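Toxin 2A (Paenibacillus larvae, PDB 5URP) acts as an ADP-ribosyltransferase toxin, a virulence factor that probably transfers ADP-ribose from NAD+ to a target protein. Local coordinates at residues 49-52 / 53-56. Sequence-based numbering, arbitrary orientation.
Sequences TEEE and KRQI
Glu50 OE2 and Lys53 NZ form a salt bridge of 2.8 Å in the first turn of helix 50-61, whose N-terminus is closed by a capping box. The ammonium reaches the syn side of that oxygen, 31° out of the carboxylate plane; Glu50 gets there by folding at chi2 (-56°), whereas the Lys53 chain runs extended. One residue on, Glu51 OE2 accepts twice: it turns its syn lone pair to Arg54 NE (3.1 Å), lying in the guanidinium plane, and takes Gln55 NE2 at 2.9 Å, nearly along the C-O axis. Two donors on one oxygen should restrict rotation of this carboxylate, which stands 74° from the guanidinium plane. In the box, Glu52 N donates to Thr49 OG1 (3.0 Å) and Thr49 N returns a bond to Glu52 OE1 (2.9 Å). Buried Glu52 also forms salt bridges to Lys90 through OE2 and Lys94 through OE1, tying the helix start to helix 79-92 and the residues after it. Leu87 of that helix touches Glu51 and Gln55, while Ile56 packs on Val179 and Ile182. The i to i+4 bonding runs from Lys53 N to Thr49 O through Ile56 N, 3.0 Å from Glu52 O; Ile56 CG1 lies 3.4 Å from that Glu52 O.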
ATOM      1  N   THR A  49      -5.802 -13.279  17.107  1.00 27.04           N
ATOM      2  CA  THR A  49      -5.833 -13.160  18.561  1.00 27.36           C
ATOM      3  C   THR A  49      -6.169 -11.716  18.918  1.00 24.43           C
ATOM      4  O   THR A  49      -6.007 -10.811  18.115  1.00 24.95           O
ATOM      5  CB  THR A  49      -4.494 -13.499  19.200  1.00 27.62           C
ATOM      6  OG1 THR A  49      -3.570 -12.469  18.829  1.00 26.73           O
ATOM      7  CG2 THR A  49      -3.967 -14.861  18.755  1.00 29.89           C
ATOM      8  N   GLU A  50      -6.603 -11.507  20.162  1.00 32.01           N
ATOM      9  CA  GLU A  50      -6.931 -10.142  20.582  1.00 32.50           C
ATOM     10  C   GLU A  50      -5.717  -9.219  20.485  1.00 26.22           C
ATOM     11  O   GLU A  50      -5.847  -8.056  20.077  1.00 26.30           O
ATOM     12  CB  GLU A  50      -7.514 -10.156  21.998  1.00 39.15           C
ATOM     13  CG  GLU A  50      -8.874 -10.840  22.081  1.00 57.22           C
ATOM     14  CD  GLU A  50      -9.905 -10.229  21.139  1.00 58.62           C
ATOM     15  OE1 GLU A  50     -10.169  -9.009  21.239  1.00 53.79           O
ATOM     16  OE2 GLU A  50     -10.443 -10.967  20.286  1.00 57.06           O
ATOM     17  N   GLU A  51      -4.535  -9.704  20.866  1.00 28.28           N
ATOM     18  CA  GLU A  51      -3.337  -8.870  20.760  1.00 30.38           C
ATOM     19  C   GLU A  51      -2.963  -8.572  19.313  1.00 26.69           C
ATOM     20  O   GLU A  51      -2.517  -7.451  19.010  1.00 24.99           O
ATOM     21  CB  GLU A  51      -2.168  -9.530  21.503  1.00 45.03           C
ATOM     22  CG  GLU A  51      -0.970  -8.601  21.716  1.00 65.21           C
ATOM     23  CD  GLU A  51      -1.361  -7.204  22.240  1.00 75.35           C
ATOM     24  OE1 GLU A  51      -1.967  -7.114  23.331  1.00 85.21           O
ATOM     25  OE2 GLU A  51      -1.078  -6.195  21.549  1.00 67.92           O
ATOM     26  N   GLU A  52      -3.184  -9.511  18.384  1.00 24.24           N
ATOM     27  CA  GLU A  52      -2.958  -9.207  16.979  1.00 23.68           C
ATOM     28  C   GLU A  52      -3.890  -8.100  16.506  1.00 25.51           C
ATOM     29  O   GLU A  52      -3.452  -7.147  15.846  1.00 23.55           O
ATOM     30  CB  GLU A  52      -3.144 -10.456  16.110  1.00 25.49           C
ATOM     31  CG  GLU A  52      -1.967 -11.429  16.218  1.00 25.53           C
ATOM     32  CD  GLU A  52      -2.254 -12.839  15.662  1.00 30.26           C
ATOM     33  OE1 GLU A  52      -3.417 -13.179  15.377  1.00 30.34           O
ATOM     34  OE2 GLU A  52      -1.313 -13.638  15.584  1.00 33.40           O
ATOM     35  N   LYS A  53      -5.179  -8.220  16.809  1.00 24.42           N
ATOM     36  CA  LYS A  53      -6.134  -7.171  16.427  1.00 24.18           C
ATOM     37  C   LYS A  53      -5.700  -5.817  16.962  1.00 23.84           C
ATOM     38  O   LYS A  53      -5.730  -4.816  16.235  1.00 23.02           O
ATOM     39  CB  LYS A  53      -7.533  -7.508  16.945  1.00 26.68           C
ATOM     40  CG  LYS A  53      -8.152  -8.738  16.285  1.00 29.22           C
ATOM     41  CD  LYS A  53      -9.470  -9.070  16.962  1.00 31.97           C
ATOM     42  CE  LYS A  53     -10.066 -10.357  16.460  1.00 42.94           C
ATOM     43  NZ  LYS A  53     -10.891 -10.960  17.535  1.00 58.08           N
ATOM     44  N   ARG A  54      -5.313  -5.760  18.231  1.00 23.70           N
ATOM     45  CA  ARG A  54      -4.912  -4.492  18.840  1.00 25.34           C
ATOM     46  C   ARG A  54      -3.715  -3.878  18.121  1.00 27.74           C
ATOM     47  O   ARG A  54      -3.680  -2.663  17.886  1.00 23.87           O
ATOM     48  CB  ARG A  54      -4.609  -4.714  20.312  1.00 26.85           C
ATOM     49  CG  ARG A  54      -4.017  -3.512  20.999  1.00 46.23           C
ATOM     50  CD  ARG A  54      -3.753  -3.815  22.464  1.00 68.27           C
ATOM     51  NE  ARG A  54      -2.333  -3.670  22.773  1.00 77.78           N
ATOM     52  CZ  ARG A  54      -1.772  -2.582  23.297  1.00 78.79           C
ATOM     53  NH1 ARG A  54      -0.462  -2.561  23.514  1.00 70.58           N
ATOM     54  NH2 ARG A  54      -2.503  -1.523  23.619  1.00 86.42           N
ATOM     55  N   GLN A  55      -2.719  -4.694  17.759  1.00 26.04           N
ATOM     56  CA  GLN A  55      -1.547  -4.141  17.081  1.00 24.21           C
ATOM     57  C   GLN A  55      -1.877  -3.655  15.687  1.00 25.15           C
ATOM     58  O   GLN A  55      -1.297  -2.658  15.236  1.00 24.63           O
ATOM     59  CB  GLN A  55      -0.403  -5.164  17.029  1.00 24.65           C
ATOM     60  CG  GLN A  55       0.194  -5.481  18.366  1.00 34.18           C
ATOM     61  CD  GLN A  55       0.793  -4.265  19.076  1.00 36.69           C
ATOM     62  OE1 GLN A  55       1.157  -3.253  18.450  1.00 35.50           O
ATOM     63  NE2 GLN A  55       0.866  -4.349  20.394  1.00 50.45           N
ATOM     64  N   ILE A  56      -2.791  -4.334  14.985  1.00 23.49           N
ATOM     65  CA  ILE A  56      -3.244  -3.844  13.695  1.00 21.12           C
ATOM     66  C   ILE A  56      -3.904  -2.477  13.864  1.00 21.40           C
ATOM     67  O   ILE A  56      -3.605  -1.533  13.129  1.00 22.58           O
ATOM     68  CB  ILE A  56      -4.196  -4.851  13.032  1.00 19.92           C
ATOM     69  CG1 ILE A  56      -3.376  -6.076  12.607  1.00 23.04           C
ATOM     70  CG2 ILE A  56      -4.932  -4.250  11.840  1.00 21.35           C
ATOM     71  CD1 ILE A  56      -4.194  -7.269  12.280  1.00 25.58           C
TER